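Local coordinates for chloride intracellular channel exc-4 (PDB 2YV9), which is needed to keep the lumen of the nematode excretory canal at its proper size and may insert into membranes to form chloride channels, at residues C193-R198 / W222-T227; R198-R203 / A232-S237; I214-T219 / E273-D278; L132-K137 / E250-F255. One frame throughout, in Å; residues are numbered along the deposited sequence. Where two conformers were deposited one is given.

Interaction 1: residues C193-R198 / W222-T227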
# COMPACT_ATOMS: atom_id res chain seq x y z
N CYS A 193 4.18 -13.69 -8.21
CA CYS A 193 4.58 -12.29 -8.26
C CYS A 193 5.08 -11.84 -6.87
O CYS A 193 5.84 -10.85 -6.77
CB CYS A 193 3.50 -11.43 -8.77
SG CYS A 193 3.08 -11.82 -10.51
N GLU A 194 4.73 -12.59 -5.81
CA GLU A 194 5.18 -12.35 -4.44
C GLU A 194 6.37 -13.24 -4.05
O GLU A 194 7.38 -12.78 -3.50
CB GLU A 194 4.03 -12.55 -3.48
CG GLU A 194 2.92 -11.54 -3.78
CD GLU A 194 1.57 -11.90 -3.18
OE1 GLU A 194 1.47 -12.93 -2.47
OE2 GLU A 194 0.63 -11.09 -3.39
N LEU A 195 6.26 -14.53 -4.32
CA LEU A 195 7.33 -15.48 -3.91
C LEU A 195 8.59 -15.37 -4.73
O LEU A 195 9.67 -15.51 -4.20
CB LEU A 195 6.79 -16.93 -4.05
CG LEU A 195 7.71 -18.02 -3.52
CD1 LEU A 195 8.08 -17.73 -2.04
CD2 LEU A 195 7.02 -19.41 -3.69
N MET A 196 8.50 -15.20 -6.06
CA MET A 196 9.73 -15.28 -6.84
C MET A 196 10.65 -14.08 -6.45
O MET A 196 11.83 -14.28 -6.16
CB MET A 196 9.46 -15.35 -8.34
CG MET A 196 8.84 -16.67 -8.75
SD MET A 196 8.39 -16.60 -10.54
CE MET A 196 8.39 -18.40 -10.89
N PRO A 197 10.08 -12.87 -6.39
CA PRO A 197 11.01 -11.78 -5.87
C PRO A 197 11.56 -12.04 -4.46
O PRO A 197 12.73 -11.85 -4.24
CB PRO A 197 10.10 -10.54 -5.92
CG PRO A 197 9.09 -10.86 -7.05
CD PRO A 197 8.79 -12.34 -6.84
N ARG A 198 10.74 -12.58 -3.55
CA ARG A 198 11.22 -12.89 -2.20
C ARG A 198 12.36 -13.93 -2.23
O ARG A 198 13.39 -13.81 -1.55
CB ARG A 198 10.07 -13.22 -1.28
CG ARG A 198 9.19 -12.00 -0.99
CD ARG A 198 7.88 -12.34 -0.22
NE ARG A 198 7.16 -11.14 0.23
CZ ARG A 198 6.63 -10.25 -0.59
NH1 ARG A 198 6.65 -10.45 -1.91
NH2 ARG A 198 6.06 -9.15 -0.12
N TRP A 222 14.51 -25.08 -6.49
CA TRP A 222 15.52 -24.50 -7.39
C TRP A 222 14.98 -24.50 -8.80
O TRP A 222 15.24 -23.58 -9.60
CB TRP A 222 16.85 -25.22 -7.28
CG TRP A 222 17.74 -24.64 -6.21
CD1 TRP A 222 18.06 -25.17 -5.02
CD2 TRP A 222 18.43 -23.40 -6.30
NE1 TRP A 222 18.94 -24.34 -4.35
CE2 TRP A 222 19.16 -23.23 -5.13
CE3 TRP A 222 18.49 -22.41 -7.28
CZ2 TRP A 222 19.92 -22.08 -4.91
CZ3 TRP A 222 19.25 -21.28 -7.06
CH2 TRP A 222 19.95 -21.13 -5.92
N ALA A 223 14.20 -25.53 -9.16
CA ALA A 223 13.55 -25.51 -10.45
C ALA A 223 12.56 -24.33 -10.65
O ALA A 223 12.44 -23.75 -11.72
CB ALA A 223 12.82 -26.82 -10.72
N TYR A 224 11.87 -23.98 -9.58
CA TYR A 224 10.94 -22.86 -9.57
C TYR A 224 11.74 -21.54 -9.67
O TYR A 224 11.35 -20.60 -10.39
CB TYR A 224 10.11 -22.94 -8.30
CG TYR A 224 9.15 -21.82 -8.05
CD1 TYR A 224 7.87 -21.81 -8.63
CD2 TYR A 224 9.49 -20.76 -7.20
CE1 TYR A 224 7.03 -20.79 -8.43
CE2 TYR A 224 8.59 -19.71 -6.99
CZ TYR A 224 7.36 -19.77 -7.55
OH TYR A 224 6.47 -18.76 -7.35
N ILE A 225 12.89 -21.47 -9.01
CA ILE A 225 13.74 -20.27 -9.16
C ILE A 225 14.22 -20.18 -10.63
O ILE A 225 14.22 -19.12 -11.27
CB ILE A 225 14.90 -20.31 -8.16
CG1 ILE A 225 14.34 -20.16 -6.73
CG2 ILE A 225 15.95 -19.20 -8.49
CD1 ILE A 225 15.28 -20.57 -5.62
N LEU A 226 14.65 -21.30 -11.18
CA LEU A 226 14.97 -21.34 -12.62
C LEU A 226 13.81 -20.87 -13.49
O LEU A 226 14.02 -20.08 -14.39
CB LEU A 226 15.42 -22.74 -13.01
CG LEU A 226 15.84 -22.93 -14.47
CD1 LEU A 226 16.83 -21.89 -15.03
CD2 LEU A 226 16.40 -24.40 -14.65
N THR A 227 12.61 -21.34 -13.18
CA THR A 227 11.42 -20.85 -13.86
C THR A 227 11.37 -19.32 -13.76
O THR A 227 11.13 -18.66 -14.74
CB THR A 227 10.18 -21.54 -13.33
OG1 THR A 227 10.32 -22.94 -13.65
CG2 THR A 227 8.95 -20.98 -13.97
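A Met-aromatic contact, Met196 against Tyr224, joins two helices in the all-helical C-terminal domain of the GST fold, helix 190-210 and helix 219-228. The two short helical segments cross steeply, at a signed angle of -102°, and their axes stay 10.2 Å apart, with Tyr224, Met196 and Leu195 meeting between them. With CG of Tyr224 anti to the backbone N (chi1 176°), the ring is carried straight at the turn that holds Leu195 and Met196. The methionine runs extended beyond CG and passes along the ring from its hydroxyl end inward. Met196 CE rests over one face, shifted toward the rim, 3.9 Å from the Tyr224 centroid and 20° off the ring normal, a CH-pi contact. The sulfur SD of Met196 is more oblique, 5.0 Å from the same centroid, while Met196 CG touches Tyr224 CE2 at 3.5 Å. Leu195 approaches obliquely, its CD2 3.7 Å from Tyr224 CE2. To one side of the ring contact, Thr227 CG2 lies 4.1 Å from Met196 CE. The buried hydroxyl of Tyr224 is not left to these apolar neighbours: it is hydrogen-bonded to OD1 of Asp192, near the start of helix 190-210, which probably helps hold the ring in place. That helix is kinked where Pro197 has no N-H to offer the preceding turn. The bond from Arg198 N to Glu194 O is weak, at 3.4 Å, and Glu194 O, nearly in the guanidinium plane, also accepts from Arg198 NH1 at 2.9 Å.

Interaction 2: residues R198-R203 / A232-S237; sequences RLHHIR and AAFIES
The rings of Phe234 and His200 form a T-shaped (edge-to-face) pair: the edge of the phenyl is turned toward the face of the imidazole, with the planes at 84° and the centroids 5.6 Å apart. The leading atom is Phe234 CZ, which meets the root of the histidine rather than its centre, 3.8 Å from His200 CB and 3.9 Å from His200 CG. Relative to the phenyl, His200 CG lies at the edge, in the ring plane. Both side chains leave their helices with CG anti to the backbone N (chi1 -173° for His200, 176° for Phe234), and this lets them span backbones whose nearest CA atoms, those of His200 and Phe234, are 10.1 Å apart. The rotation of the imidazole is probably set from outside the pair: ND1 of His200 is hydrogen-bonded to the hydroxyl of Tyr229, and the rings of Tyr229 and His269 also meet it at steep angles. Beyond Phe234, Ser237 OG donates to Ala233 O at 2.7 Å, in the carbonyl plane, linking Ser237 back to the turn that carries Phe234. Segment 232-237 lies between helix 190-210 of the C-terminal domain and helix 38-52 of the thioredoxin-like N-terminal domain, where Phe234 packs on Gln41, Ser237 on Trp44 and Glu236 on Tyr48; helix 38-52 belongs to the region predicted to span the membrane after insertion.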
# COMPACT_ATOMS: atom_id res chain seq x y z
N ARG A 198 10.74 -12.58 -3.55
CA ARG A 198 11.22 -12.89 -2.20
C ARG A 198 12.36 -13.93 -2.23
O ARG A 198 13.39 -13.81 -1.55
CB ARG A 198 10.07 -13.22 -1.28
CG ARG A 198 9.19 -12.00 -0.99
CD ARG A 198 7.88 -12.34 -0.22
NE ARG A 198 7.16 -11.14 0.23
CZ ARG A 198 6.63 -10.25 -0.59
NH1 ARG A 198 6.65 -10.45 -1.91
NH2 ARG A 198 6.06 -9.15 -0.12
N LEU A 199 12.18 -14.98 -3.02
CA LEU A 199 13.21 -15.97 -3.15
C LEU A 199 14.50 -15.38 -3.69
O LEU A 199 15.57 -15.70 -3.18
CB LEU A 199 12.73 -17.14 -4.01
CG LEU A 199 11.73 -18.09 -3.40
CD1 LEU A 199 11.18 -19.10 -4.48
CD2 LEU A 199 12.34 -18.94 -2.22
N HIS A 200 14.40 -14.55 -4.71
CA HIS A 200 15.60 -13.97 -5.32
C HIS A 200 16.28 -13.03 -4.33
O HIS A 200 17.51 -13.07 -4.19
CB HIS A 200 15.22 -13.16 -6.54
CG HIS A 200 16.41 -12.68 -7.30
ND1 HIS A 200 17.37 -13.52 -7.84
CD2 HIS A 200 16.82 -11.42 -7.57
CE1 HIS A 200 18.31 -12.78 -8.41
NE2 HIS A 200 18.00 -11.51 -8.26
N HIS A 201 15.50 -12.23 -3.61
CA HIS A 201 16.06 -11.39 -2.52
C HIS A 201 16.82 -12.28 -1.51
O HIS A 201 17.96 -11.98 -1.08
CB HIS A 201 14.99 -10.60 -1.75
CG HIS A 201 14.47 -9.41 -2.48
ND1 HIS A 201 14.09 -8.26 -1.82
CD2 HIS A 201 14.33 -9.16 -3.80
CE1 HIS A 201 13.66 -7.38 -2.72
NE2 HIS A 201 13.82 -7.89 -3.93
N ILE A 202 16.19 -13.39 -1.11
CA ILE A 202 16.80 -14.24 -0.12
C ILE A 202 18.11 -14.80 -0.68
O ILE A 202 19.11 -14.91 0.03
CB ILE A 202 15.84 -15.39 0.26
CG1 ILE A 202 14.73 -14.81 1.12
CG2 ILE A 202 16.54 -16.43 0.98
CD1 ILE A 202 13.57 -15.76 1.44
N ARG A 203 18.12 -15.18 -1.98
CA ARG A 203 19.32 -15.75 -2.57
C ARG A 203 20.48 -14.74 -2.60
O ARG A 203 21.59 -15.01 -2.13
CB ARG A 203 19.05 -16.24 -3.99
CG ARG A 203 19.88 -17.43 -4.37
CD ARG A 203 21.17 -17.11 -5.03
NE ARG A 203 22.04 -18.28 -5.16
CZ ARG A 203 22.69 -18.65 -6.26
NH1 ARG A 203 22.59 -17.96 -7.38
NH2 ARG A 203 23.50 -19.69 -6.23
N ALA A 232 9.85 -13.79 -18.44
CA ALA A 232 10.11 -12.43 -18.82
C ALA A 232 9.55 -11.46 -17.78
O ALA A 232 10.23 -10.50 -17.45
CB ALA A 232 9.54 -12.14 -20.25
N ALA A 233 8.36 -11.70 -17.27
CA ALA A 233 7.74 -10.79 -16.24
C ALA A 233 8.69 -10.58 -15.06
O ALA A 233 8.81 -9.47 -14.52
CB ALA A 233 6.42 -11.33 -15.75
N PHE A 234 9.33 -11.64 -14.64
CA PHE A 234 10.30 -11.56 -13.55
C PHE A 234 11.58 -10.83 -13.97
O PHE A 234 12.09 -9.89 -13.28
CB PHE A 234 10.62 -12.94 -13.00
CG PHE A 234 11.70 -12.90 -11.94
CD1 PHE A 234 11.37 -12.56 -10.63
CD2 PHE A 234 13.05 -13.07 -12.27
CE1 PHE A 234 12.32 -12.46 -9.68
CE2 PHE A 234 14.04 -12.97 -11.27
CZ PHE A 234 13.64 -12.66 -9.98
N ILE A 235 12.13 -11.27 -15.11
CA ILE A 235 13.41 -10.77 -15.56
C ILE A 235 13.33 -9.27 -15.77
O ILE A 235 14.23 -8.52 -15.30
CB ILE A 235 13.87 -11.46 -16.84
CG1 ILE A 235 14.07 -12.97 -16.61
CG2 ILE A 235 15.17 -10.84 -17.36
CD1 ILE A 235 14.17 -13.76 -17.94
N GLU A 236 12.29 -8.82 -16.45
CA GLU A 236 12.20 -7.39 -16.83
C GLU A 236 12.05 -6.48 -15.61
O GLU A 236 12.49 -5.32 -15.62
CB GLU A 236 11.07 -7.16 -17.82
CG GLU A 236 11.38 -7.75 -19.22
CD GLU A 236 12.74 -7.34 -19.74
OE1 GLU A 236 12.97 -6.12 -19.86
OE2 GLU A 236 13.58 -8.24 -20.02
N SER A 237 11.46 -7.00 -14.54
CA SER A 237 11.16 -6.20 -13.34
C SER A 237 12.17 -6.42 -12.23
O SER A 237 11.96 -5.93 -11.12
CB SER A 237 9.78 -6.57 -12.83
OG SER A 237 9.72 -7.97 -12.53

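Interaction 3: residues I214-T219 / E273-D278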
# COMPACT_ATOMS: atom_id res chain seq x y z
N ILE A 214 20.45 -20.83 -0.74
CA ILE A 214 19.20 -21.56 -0.60
C ILE A 214 19.64 -23.02 -0.75
O ILE A 214 20.36 -23.32 -1.69
CB ILE A 214 18.19 -21.13 -1.68
CG1 ILE A 214 17.64 -19.71 -1.45
CG2 ILE A 214 17.03 -22.16 -1.80
CD1 ILE A 214 16.85 -19.20 -2.59
N PRO A 215 19.31 -23.92 0.22
CA PRO A 215 19.95 -25.24 0.17
C PRO A 215 19.85 -25.95 -1.17
O PRO A 215 18.77 -26.00 -1.78
CB PRO A 215 19.25 -26.00 1.28
CG PRO A 215 18.88 -24.92 2.30
CD PRO A 215 18.53 -23.72 1.45
N HIS A 216 20.96 -26.53 -1.62
CA HIS A 216 21.07 -27.10 -2.97
C HIS A 216 20.29 -28.42 -3.17
O HIS A 216 20.05 -28.87 -4.29
CB HIS A 216 22.57 -27.29 -3.28
CG HIS A 216 23.28 -25.99 -3.45
ND1 HIS A 216 24.60 -25.91 -3.86
CD2 HIS A 216 22.86 -24.71 -3.26
CE1 HIS A 216 24.95 -24.64 -3.94
NE2 HIS A 216 23.92 -23.89 -3.59
N ASN A 217 19.88 -29.03 -2.07
CA ASN A 217 19.12 -30.29 -2.14
C ASN A 217 17.63 -30.06 -2.42
O ASN A 217 16.89 -31.01 -2.67
CB ASN A 217 19.33 -31.11 -0.88
CG ASN A 217 18.71 -30.49 0.35
OD1 ASN A 217 19.00 -29.36 0.69
ND2 ASN A 217 17.87 -31.24 1.04
N PHE A 218 17.17 -28.80 -2.36
CA PHE A 218 15.77 -28.47 -2.63
C PHE A 218 15.55 -28.31 -4.14
O PHE A 218 15.39 -27.20 -4.69
CB PHE A 218 15.39 -27.19 -1.90
CG PHE A 218 15.49 -27.26 -0.41
CD1 PHE A 218 15.52 -28.48 0.28
CD2 PHE A 218 15.55 -26.08 0.32
CE1 PHE A 218 15.64 -28.50 1.66
CE2 PHE A 218 15.61 -26.09 1.69
CZ PHE A 218 15.67 -27.28 2.38
N THR A 219 15.53 -29.43 -4.86
CA THR A 219 15.56 -29.40 -6.32
C THR A 219 14.33 -28.77 -6.98
O THR A 219 14.44 -28.10 -8.01
CB THR A 219 15.67 -30.83 -6.87
OG1 THR A 219 16.61 -31.56 -6.08
CG2 THR A 219 16.08 -30.84 -8.32
N GLU A 273 25.60 -25.44 -10.16
CA GLU A 273 25.88 -26.43 -11.19
C GLU A 273 25.22 -27.79 -10.93
O GLU A 273 24.63 -28.39 -11.85
CB GLU A 273 27.40 -26.64 -11.31
CG GLU A 273 27.83 -27.71 -12.32
CD GLU A 273 29.31 -27.60 -12.61
OE1 GLU A 273 30.08 -28.23 -11.86
OE2 GLU A 273 29.67 -26.82 -13.53
N LYS A 274 25.44 -28.31 -9.73
CA LYS A 274 24.96 -29.66 -9.37
C LYS A 274 23.45 -29.63 -9.29
O LYS A 274 22.78 -30.61 -9.60
CB LYS A 274 25.54 -30.10 -8.03
CG LYS A 274 25.14 -31.52 -7.58
CD LYS A 274 25.31 -32.57 -8.68
CE LYS A 274 25.14 -33.97 -8.13
NZ LYS A 274 25.45 -34.97 -9.19
N VAL A 275 22.91 -28.48 -8.92
CA VAL A 275 21.44 -28.32 -8.84
C VAL A 275 20.83 -28.33 -10.24
O VAL A 275 19.78 -28.91 -10.47
CB VAL A 275 21.06 -27.02 -8.13
CG1 VAL A 275 19.53 -26.77 -8.22
CG2 VAL A 275 21.55 -27.03 -6.69
N LEU A 276 21.50 -27.70 -11.20
CA LEU A 276 21.00 -27.67 -12.56
C LEU A 276 21.00 -29.08 -13.15
O LEU A 276 20.05 -29.50 -13.79
CB LEU A 276 21.81 -26.68 -13.41
CG LEU A 276 21.21 -26.29 -14.77
CD1 LEU A 276 19.73 -25.96 -14.70
CD2 LEU A 276 21.98 -25.12 -15.40
N SER A 277 22.04 -29.84 -12.82
CA SER A 277 22.12 -31.24 -13.23
C SER A 277 20.97 -32.03 -12.61
O SER A 277 20.30 -32.77 -13.34
CB SER A 277 23.46 -31.84 -12.84
OG SER A 277 24.51 -31.19 -13.55
N ASP A 278 20.75 -31.86 -11.30
CA ASP A 278 19.66 -32.53 -10.57
C ASP A 278 18.32 -32.21 -11.24
O ASP A 278 17.47 -33.09 -11.42
CB ASP A 278 19.62 -32.12 -9.09
CG ASP A 278 20.81 -32.66 -8.28
OD1 ASP A 278 21.55 -33.54 -8.77
OD2 ASP A 278 21.01 -32.20 -7.14
O HOH W 1 19.08 -30.59 -6.23
O HOH W 2 22.77 -30.39 -5.62
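Val275 pushes one methyl, CG2, against the backbone and side-chain root of His216, 3.4 Å from His216 O and 3.6 Å from His216 CB. The valine has CG1 anti to its own backbone N (chi1 173°); CG2 is the branch that reaches the loop, crossing the histidine at about a right angle. His216 places its ring beside its backbone N, where NE2 is hydrogen-bonded to OD2 of Asp213, earlier in the same loop. At Thr219 the two branches divide the work. Chi1 of -42° sets CG2 against the aspartate, 3.8 Å from Asp278 CB, and turns OG1 to a bridging water. This water accepts from Thr219 OG1 at 2.7 Å and donates to His216 O at 2.8 Å and to Asp278 OD2 at 2.7 Å, so three bonds hold it. A second water donates to Asp278 OD2 at 2.9 Å and only weakly to His216 O. The carboxylate oxygen OD2 therefore receives two water protons, and polar contact between loop and helix is water-mediated. Thr219 OG1 also has a weak bond to Lys282 NZ. The loop enters helix 219-228 through a type I beta turn from Pro215 to Phe218, with Phe218 the centre of an inverse gamma turn at the N-cap position; helix 273-280 packs on the turn that starts helix 219-228, joining the last helix to the all-helical C-terminal domain of the GST fold.

Interaction 4: residues L132-K137 / E250-F255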
# COMPACT_ATOMS: atom_id res chain seq x y z
N LEU A 132 13.73 -11.87 10.33
CA LEU A 132 14.28 -12.12 11.69
C LEU A 132 15.76 -12.48 11.66
O LEU A 132 16.57 -11.94 12.46
CB LEU A 132 13.52 -13.19 12.44
CG LEU A 132 12.07 -12.76 12.73
CD1 LEU A 132 11.20 -13.96 13.20
CD2 LEU A 132 12.04 -11.65 13.78
N PHE A 133 16.15 -13.35 10.75
CA PHE A 133 17.53 -13.81 10.67
C PHE A 133 18.44 -12.66 10.20
O PHE A 133 19.55 -12.41 10.74
CB PHE A 133 17.70 -14.98 9.70
CG PHE A 133 19.10 -15.49 9.62
CD1 PHE A 133 19.82 -15.77 10.77
CD2 PHE A 133 19.75 -15.68 8.39
CE1 PHE A 133 21.14 -16.22 10.69
CE2 PHE A 133 21.04 -16.11 8.31
CZ PHE A 133 21.75 -16.37 9.44
N LEU A 134 17.95 -11.91 9.21
CA LEU A 134 18.70 -10.75 8.71
C LEU A 134 18.99 -9.81 9.86
O LEU A 134 20.15 -9.40 10.07
CB LEU A 134 17.95 -10.08 7.58
CG LEU A 134 18.46 -8.73 7.11
CD1 LEU A 134 19.83 -8.84 6.45
CD2 LEU A 134 17.38 -8.13 6.21
N ARG A 135 17.97 -9.45 10.61
CA ARG A 135 18.17 -8.52 11.71
C ARG A 135 19.07 -9.15 12.81
O ARG A 135 20.00 -8.50 13.33
CB ARG A 135 16.84 -8.09 12.29
CG ARG A 135 16.93 -7.26 13.59
CD ARG A 135 17.54 -5.89 13.27
NE ARG A 135 17.50 -4.94 14.39
CZ ARG A 135 16.40 -4.32 14.81
NH1 ARG A 135 15.22 -4.60 14.30
NH2 ARG A 135 16.47 -3.46 15.83
N ALA A 136 18.82 -10.42 13.17
CA ALA A 136 19.60 -11.05 14.26
C ALA A 136 21.08 -11.15 13.87
O ALA A 136 21.96 -10.86 14.69
CB ALA A 136 19.06 -12.43 14.55
N LYS A 137 21.38 -11.55 12.64
CA LYS A 137 22.77 -11.76 12.28
C LYS A 137 23.51 -10.42 12.14
O LYS A 137 24.68 -10.26 12.59
CB LYS A 137 22.96 -12.58 11.01
CG LYS A 137 24.37 -13.16 10.98
CD LYS A 137 24.71 -13.68 9.62
CE LYS A 137 26.04 -14.37 9.65
NZ LYS A 137 27.12 -13.40 9.50
N GLU A 250 20.40 0.03 3.39
CA GLU A 250 19.92 1.36 3.73
C GLU A 250 18.89 1.37 4.87
O GLU A 250 18.85 2.33 5.66
CB GLU A 250 19.50 2.20 2.49
CG GLU A 250 18.17 1.83 1.79
CD GLU A 250 17.88 2.66 0.49
OE1 GLU A 250 18.50 3.74 0.31
OE2 GLU A 250 17.00 2.23 -0.35
N GLN A 251 18.12 0.29 4.99
CA GLN A 251 17.17 0.14 6.11
C GLN A 251 17.77 -0.54 7.38
O GLN A 251 17.36 -0.21 8.49
CB GLN A 251 15.90 -0.64 5.68
CG GLN A 251 15.17 -0.11 4.41
CD GLN A 251 14.48 1.25 4.57
OE1 GLN A 251 14.15 1.69 5.68
NE2 GLN A 251 14.23 1.91 3.44
N MET A 252 18.67 -1.51 7.18
CA MET A 252 19.43 -2.18 8.27
C MET A 252 20.60 -1.25 8.73
O MET A 252 21.47 -1.68 9.50
CB MET A 252 19.98 -3.59 7.81
CG MET A 252 19.01 -4.91 7.85
SD MET A 252 18.47 -5.27 9.56
CE MET A 252 19.82 -4.63 10.55
N ASN A 253 20.63 0.01 8.26
CA ASN A 253 21.77 0.92 8.48
C ASN A 253 23.12 0.20 8.50
O ASN A 253 23.75 0.11 9.54
CB ASN A 253 21.56 1.73 9.76
CG ASN A 253 20.67 2.93 9.54
OD1 ASN A 253 19.43 2.84 9.65
ND2 ASN A 253 21.29 4.07 9.24
N LEU A 254 23.50 -0.35 7.35
CA LEU A 254 24.83 -0.94 7.13
C LEU A 254 25.55 -0.16 6.03
O LEU A 254 24.91 0.40 5.11
CB LEU A 254 24.78 -2.40 6.72
CG LEU A 254 23.87 -3.32 7.50
CD1 LEU A 254 23.87 -4.71 6.85
CD2 LEU A 254 24.33 -3.39 8.94
N PHE A 255 26.88 -0.15 6.11
CA PHE A 255 27.66 0.81 5.32
C PHE A 255 27.98 0.37 3.89
O PHE A 255 28.51 -0.74 3.65
CB PHE A 255 28.96 1.20 6.00
CG PHE A 255 29.68 2.33 5.28
CD1 PHE A 255 29.17 3.61 5.32
CD2 PHE A 255 30.79 2.08 4.50
CE1 PHE A 255 29.80 4.64 4.64
CE2 PHE A 255 31.42 3.10 3.82
CZ PHE A 255 30.92 4.38 3.88
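Met252 lies between two consecutive residues of helix 117-140, Leu134 and Arg135. Its CG touches the leucine, 3.9 Å from Leu134 CG and 4.0 Å from Leu134 CD2, the two side chains sliding past each other in opposite directions. In the conformer described, one of two modelled for this methionine, the chain bends at chi2 (-62°) and chi3 and brings the sulfur to the arginine: Met252 SD is 3.9 Å from Arg135 CD, and Met252 CE is 3.8 Å from that same methylene. These sulfur and methyl contacts hold for this conformer and are less certain. Arg135 bends at chi2 as well (69°), and the aliphatic part of its side chain lies across the thioether. In the next layer, Leu134 is backed by Ile205 and Leu210 of helix 190-210, and Val138 touches both Met252 and Leu254. The guanidinium is directed by polar partners: NE forms a salt bridge with Glu139, and NH1 is hydrogen-bonded to OD1 of Asn73 of the second subunit, whose Lys72 also packs on Arg135 and Met252. Met252 is the first residue to leave helical backbone angles, so the contact fastens the end of helix 241-251 to helix 117-140 within the C-terminal domain, beside the second subunit. No hydrogen bond crosses it; leucine, thioether and methylenes meet mainly through van der Waals contact, without directional demands, which is compatible with a methionine that adopts two conformations.

All four interactions lie among the helices and loops outside the four-stranded sheet of the N-terminal domain. Interactions 1 and 2 share helix 190-210 and Arg198, with centres about 7 Å apart; Leu199 packs on Tyr224, and Phe234 on the backbone around Met196. Interaction 3, about 14 Å from interaction 1 between centres, reaches it through Trp222, which packs on Val275 and whose NE1 bonds to the carbonyl oxygen of Ile214 and weakly to that of Pro215. The segments of these three alternate along the chain. Interaction 4 stands apart, its centre about 21 to 27 Å from the others, and pairs helix 117-140 with far later residues, spanning interactions 1 and 2. Together they draw distant parts into one helical bundle.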